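Side-chain contacts in pumilio domain-containing protein C56F2.08c (Schizosaccharomyces pombe, PDB 6NX5), which probably binds AU-rich stretches in the 3' untranslated regions of mRNAs, the present chain being its RNA recognition motif (RRM) domain: residues D32-S37 with I43-S48; V54-L59 with V73-P78. All coordinates share one frame; numbering follows the deposited sequence.

Contact 1 of 2, residues D32-S37 with I43-S48; sequences DIWMLS and IVSYES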
loop_
_atom_site.group_PDB
_atom_site.type_symbol
_atom_site.label_atom_id
_atom_site.label_comp_id
_atom_site.label_asym_id
_atom_site.label_seq_id
_atom_site.Cartn_x
_atom_site.Cartn_y
_atom_site.Cartn_z
ATOM N N ASP A 32 2.571 11.154 -4.177
ATOM C CA ASP A 32 2.670 10.077 -5.147
ATOM C C ASP A 32 1.379 9.290 -5.074
ATOM O O ASP A 32 0.690 9.303 -4.048
ATOM C CB ASP A 32 3.862 9.156 -4.861
ATOM C CG ASP A 32 5.151 9.645 -5.488
ATOM O OD1 ASP A 32 5.140 10.019 -6.679
ATOM O OD2 ASP A 32 6.172 9.679 -4.776
ATOM N N ILE A 33 1.067 8.606 -6.169
ATOM C CA ILE A 33 -0.067 7.685 -6.246
ATOM C C ILE A 33 0.406 6.440 -6.978
ATOM O O ILE A 33 1.096 6.548 -7.995
ATOM C CB ILE A 33 -1.277 8.305 -6.970
ATOM C CG1 ILE A 33 -1.777 9.519 -6.194
ATOM C CG2 ILE A 33 -2.393 7.269 -7.148
ATOM C CD1 ILE A 33 -2.702 10.390 -7.006
ATOM N N TRP A 34 0.071 5.266 -6.445
ATOM C CA TRP A 34 0.269 3.991 -7.124
ATOM C C TRP A 34 -1.072 3.283 -7.259
ATOM O O TRP A 34 -1.876 3.275 -6.323
ATOM C CB TRP A 34 1.221 3.074 -6.359
ATOM C CG TRP A 34 2.597 3.605 -6.167
ATOM C CD1 TRP A 34 3.693 3.288 -6.899
ATOM C CD2 TRP A 34 3.031 4.516 -5.157
ATOM N NE1 TRP A 34 4.795 3.956 -6.418
ATOM C CE2 TRP A 34 4.411 4.722 -5.348
ATOM C CE3 TRP A 34 2.389 5.185 -4.113
ATOM C CZ2 TRP A 34 5.162 5.559 -4.531
ATOM C CZ3 TRP A 34 3.144 6.015 -3.290
ATOM C CH2 TRP A 34 4.514 6.197 -3.511
ATOM N N MET A 35 -1.320 2.679 -8.417
ATOM C CA MET A 35 -2.543 1.923 -8.638
ATOM C C MET A 35 -2.262 0.437 -8.463
ATOM O O MET A 35 -1.233 -0.063 -8.921
ATOM C CB MET A 35 -3.102 2.182 -10.039
ATOM C CG MET A 35 -3.383 3.649 -10.308
ATOM S SD MET A 35 -4.598 4.350 -9.181
ATOM C CE MET A 35 -6.066 3.435 -9.678
ATOM N N LEU A 36 -3.173 -0.262 -7.789
ATOM C CA LEU A 36 -3.066 -1.705 -7.585
ATOM C C LEU A 36 -3.943 -2.462 -8.567
ATOM O O LEU A 36 -4.558 -3.468 -8.215
ATOM C CB LEU A 36 -3.424 -2.075 -6.152
ATOM C CG LEU A 36 -2.437 -1.575 -5.095
ATOM C CD1 LEU A 36 -2.973 -1.767 -3.682
ATOM C CD2 LEU A 36 -1.092 -2.264 -5.237
ATOM N N SER A 37 -4.011 -1.972 -9.802
ATOM C CA SER A 37 -4.744 -2.659 -10.852
ATOM C C SER A 37 -4.180 -4.066 -11.042
ATOM O O SER A 37 -2.972 -4.285 -10.908
ATOM C CB SER A 37 -4.657 -1.868 -12.155
ATOM O OG SER A 37 -4.755 -0.475 -11.915
ATOM N N ILE A 43 -2.681 3.338 -3.613
ATOM C CA ILE A 43 -1.871 3.849 -2.514
ATOM C C ILE A 43 -1.617 5.319 -2.778
ATOM O O ILE A 43 -1.242 5.698 -3.897
ATOM C CB ILE A 43 -0.533 3.101 -2.370
ATOM C CG1 ILE A 43 -0.798 1.643 -2.023
ATOM C CG2 ILE A 43 0.313 3.771 -1.281
ATOM C CD1 ILE A 43 0.415 0.765 -2.206
ATOM N N VAL A 44 -1.837 6.148 -1.755
ATOM C CA VAL A 44 -1.705 7.593 -1.862
ATOM C C VAL A 44 -0.753 8.046 -0.772
ATOM O O VAL A 44 -0.910 7.649 0.390
ATOM C CB VAL A 44 -3.053 8.314 -1.695
ATOM C CG1 VAL A 44 -2.857 9.818 -1.795
ATOM C CG2 VAL A 44 -4.078 7.814 -2.699
ATOM N N SER A 45 0.233 8.863 -1.130
ATOM C CA SER A 45 1.202 9.354 -0.163
ATOM C C SER A 45 1.090 10.859 0.020
ATOM O O SER A 45 0.863 11.605 -0.940
ATOM C CB SER A 45 2.638 8.995 -0.570
ATOM O OG SER A 45 3.055 9.743 -1.694
ATOM N N TYR A 46 1.246 11.283 1.272
ATOM C CA TYR A 46 1.444 12.668 1.672
ATOM C C TYR A 46 2.739 12.766 2.458
ATOM O O TYR A 46 3.039 11.895 3.288
ATOM C CB TYR A 46 0.336 13.174 2.582
ATOM C CG TYR A 46 -1.047 13.251 2.016
ATOM C CD1 TYR A 46 -1.961 12.236 2.255
ATOM C CD2 TYR A 46 -1.486 14.385 1.323
ATOM C CE1 TYR A 46 -3.266 12.314 1.785
ATOM C CE2 TYR A 46 -2.803 14.467 0.845
ATOM C CZ TYR A 46 -3.679 13.439 1.080
ATOM O OH TYR A 46 -4.973 13.509 0.616
ATOM N N GLU A 47 3.477 13.859 2.277
ATOM C CA GLU A 47 4.638 14.064 3.134
ATOM C C GLU A 47 4.217 14.323 4.579
ATOM O O GLU A 47 4.860 13.826 5.510
ATOM C CB GLU A 47 5.503 15.213 2.605
ATOM C CG GLU A 47 6.879 15.306 3.244
ATOM C CD GLU A 47 7.877 14.310 2.673
ATOM O OE1 GLU A 47 9.038 14.705 2.428
ATOM O OE2 GLU A 47 7.506 13.132 2.472
ATOM N N SER A 48 3.116 15.052 4.795
ATOM C CA SER A 48 2.674 15.430 6.143
ATOM C C SER A 48 1.687 14.434 6.724
ATOM O O SER A 48 0.647 14.149 6.112
ATOM C CB SER A 48 2.025 16.820 6.168
ATOM O OG SER A 48 2.822 17.771 5.484
#

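Contact 2 of 2, residues V54-L59 with V73-P78; sequences VARDAL and VMLAKP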
loop_
_atom_site.group_PDB
_atom_site.type_symbol
_atom_site.label_atom_id
_atom_site.label_comp_id
_atom_site.label_asym_id
_atom_site.label_seq_id
_atom_site.Cartn_x
_atom_site.Cartn_y
_atom_site.Cartn_z
ATOM N N VAL A 54 -6.189 13.794 8.176
ATOM C CA VAL A 54 -7.394 14.532 7.804
ATOM C C VAL A 54 -8.069 13.889 6.600
ATOM O O VAL A 54 -9.299 13.757 6.564
ATOM C CB VAL A 54 -7.050 16.007 7.545
ATOM C CG1 VAL A 54 -8.206 16.723 6.809
ATOM C CG2 VAL A 54 -6.763 16.690 8.880
ATOM N N ALA A 55 -7.279 13.482 5.599
ATOM C CA ALA A 55 -7.834 12.810 4.424
ATOM C C ALA A 55 -8.513 11.501 4.802
ATOM O O ALA A 55 -9.627 11.203 4.340
ATOM C CB ALA A 55 -6.727 12.559 3.391
ATOM N N ARG A 56 -7.854 10.696 5.636
ATOM C CA ARG A 56 -8.430 9.429 6.070
ATOM C C ARG A 56 -9.755 9.654 6.791
ATOM O O ARG A 56 -10.745 8.963 6.528
ATOM C CB ARG A 56 -7.419 8.700 6.969
ATOM C CG ARG A 56 -7.747 7.229 7.255
ATOM C CD ARG A 56 -8.729 7.034 8.409
ATOM N NE ARG A 56 -8.476 7.964 9.509
ATOM C CZ ARG A 56 -7.556 7.781 10.448
ATOM N NH1 ARG A 56 -6.807 6.695 10.452
ATOM N NH2 ARG A 56 -7.390 8.688 11.391
ATOM N N ASP A 57 -9.787 10.611 7.719
ATOM C CA ASP A 57 -11.021 10.911 8.441
ATOM C C ASP A 57 -12.110 11.399 7.502
ATOM O O ASP A 57 -13.299 11.101 7.702
ATOM C CB ASP A 57 -10.765 11.988 9.492
ATOM C CG ASP A 57 -10.007 11.475 10.684
ATOM O OD1 ASP A 57 -9.653 12.307 11.541
ATOM O OD2 ASP A 57 -9.757 10.255 10.760
ATOM N N ALA A 58 -11.739 12.194 6.499
ATOM C CA ALA A 58 -12.758 12.755 5.617
ATOM C C ALA A 58 -13.326 11.723 4.648
ATOM O O ALA A 58 -14.488 11.836 4.244
ATOM C CB ALA A 58 -12.188 13.933 4.843
ATOM N N LEU A 59 -12.535 10.716 4.269
ATOM C CA LEU A 59 -12.919 9.833 3.181
ATOM C C LEU A 59 -13.218 8.406 3.596
ATOM O O LEU A 59 -13.947 7.726 2.864
ATOM C CB LEU A 59 -11.825 9.811 2.101
ATOM C CG LEU A 59 -11.612 11.139 1.372
ATOM C CD1 LEU A 59 -10.364 11.083 0.480
ATOM C CD2 LEU A 59 -12.847 11.528 0.561
ATOM N N VAL A 73 -10.373 3.886 3.387
ATOM C CA VAL A 73 -9.057 4.528 3.448
ATOM C C VAL A 73 -8.402 4.140 4.764
ATOM O O VAL A 73 -8.956 4.409 5.838
ATOM C CB VAL A 73 -9.144 6.059 3.320
ATOM C CG1 VAL A 73 -7.730 6.677 3.367
ATOM C CG2 VAL A 73 -9.881 6.458 2.021
ATOM N N MET A 74 -7.208 3.536 4.682
ATOM C CA MET A 74 -6.477 3.077 5.855
ATOM C C MET A 74 -5.129 3.773 5.897
ATOM O O MET A 74 -4.376 3.740 4.915
ATOM C CB MET A 74 -6.307 1.562 5.832
ATOM C CG MET A 74 -7.623 0.814 5.914
ATOM S SD MET A 74 -7.655 -0.725 4.961
ATOM C CE MET A 74 -6.238 -1.590 5.637
ATOM N N LEU A 75 -4.842 4.412 7.018
ATOM C CA LEU A 75 -3.554 5.063 7.218
ATOM C C LEU A 75 -2.553 4.046 7.749
ATOM O O LEU A 75 -2.755 3.473 8.828
ATOM C CB LEU A 75 -3.738 6.235 8.184
ATOM C CG LEU A 75 -2.494 6.912 8.723
ATOM C CD1 LEU A 75 -1.669 7.500 7.589
ATOM C CD2 LEU A 75 -2.940 7.997 9.697
ATOM N N ALA A 76 -1.449 3.856 7.020
ATOM C CA ALA A 76 -0.419 2.961 7.517
ATOM C C ALA A 76 0.306 3.615 8.688
ATOM O O ALA A 76 0.258 4.833 8.883
ATOM C CB ALA A 76 0.596 2.615 6.416
ATOM N N LYS A 77 0.981 2.785 9.481
ATOM C CA LYS A 77 1.855 3.282 10.517
ATOM C C LYS A 77 3.082 3.935 9.881
ATOM O O LYS A 77 3.385 3.689 8.709
ATOM C CB LYS A 77 2.290 2.130 11.426
ATOM C CG LYS A 77 1.258 1.764 12.496
ATOM C CD LYS A 77 1.775 0.625 13.348
ATOM C CE LYS A 77 1.580 -0.715 12.641
ATOM N NZ LYS A 77 2.454 -1.773 13.212
ATOM N N PRO A 78 3.764 4.818 10.608
ATOM C CA PRO A 78 5.030 5.352 10.101
ATOM C C PRO A 78 5.975 4.234 9.684
ATOM O O PRO A 78 6.033 3.163 10.297
ATOM C CB PRO A 78 5.580 6.160 11.280
ATOM C CG PRO A 78 4.384 6.490 12.124
ATOM C CD PRO A 78 3.459 5.306 11.964
HETATM O O HOH W 1 -6.831 4.050 9.191
#

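Contact 1 of 2, residues D32-S37 with I43-S48
The indole of W34 meets I43 with its benzene side: the carbonyl O of I43 sits at the ring edge, close to the plane, and CG2 of I43 comes up to CE3 at 3.8 Å, the two side chains crossing obliquely. This is the antiparallel hairpin of strands 30-35 and 42-46 in the four-stranded RRM sheet, where 30-35 is an outer strand within the chain. W34 and I43 form a hydrogen-bonded pair: W34 N gives its hydrogen to I43 O at 2.9 Å, and I43 N returns one to W34 O at 2.8 Å. In I43, CG2 lies anti to the backbone N (CG1 takes chi1 -63°), which turns that methyl to the tryptophan and leaves CG1 for CD1 of L36, a looser touch at 4.4 Å. W34 and I43 also pack on M5 of strand 4-9. On the opposite face of the hairpin, I33 and V44 pair without hydrogen bonds and look to helix 17-24. Beyond the outer edge, W34 and M35 pair with a strand of the second subunit, so the sheet continues into it. Between the paired strands, CA of I33 makes a C-H...O contact with I43 O at 3.3 Å.

Contact 2 of 2, residues V54-L59 with V73-P78
A helix packed along a strand makes this contact: the last turns of helix 49-59 rest on V73 and L75 of strand 72-75, an outer strand of the RRM sheet within the chain. The two run nearly antiparallel, at 152°, with axes 8.0 Å apart, and no direct hydrogen bond joins them. V73 is the apolar centre. Its CG1 fits against CA and CG of R56, while CG2 touches CB of L59 at 3.9 Å, so the two methyls divide the valine between residues one helical turn apart. R56 does the rest with a bent chain. Its CG lies anti to the backbone N at chi1 -167°, which brings it to within 3.4 Å of V73 O; bends at chi2 and chi3 then carry the guanidinium to L75, whose CB lies 3.8 Å from NH1. That approach is oblique, and the two side chains cross at about a right angle. NH1 also donates to a water in the guanidinium plane at 2.9 Å, and the same water accepts from L75 N, bridging helix and strand. On the helix, NE and NH2 both grip OD2 of D57 side-on from one face of the carboxylate, NE on the anti side and NH2 on the syn side, a salt bridge that steadies the rotation of the guanidinium. With an alanine in place of R56, the CG contact with V73 would probably be lost and the bridging water and the D57 carboxylate left without their arginine partner. Inward, V73 and L75 both pack on L6 of strand 4-9, and V73 and L59 share F24 of helix 17-24, so the contact closes one side of the core between both helices and the sheet.

How the contacts relate
Contact 1 closes before contact 2 opens along the chain, and their centres lie 12 Å apart. Both belong to the same four-stranded antiparallel sheet, ordered 30-35, 42-46, 4-9, 72-75: contact 1 ties an outer strand to its inner neighbour, while contact 2 lays helix 49-59 on the strand at the other margin. Strand 42-46 is followed, after a two-residue link, by that helix, and the two contacts touch directly where Y46 OH packs against CB of A55 at 3.4 Å. Strand 4-9 lies between them. Both margins also reach the second subunit, so hairpin and helix-covered strand together build one compact RRM and contribute to its dimeric assembly in the crystal.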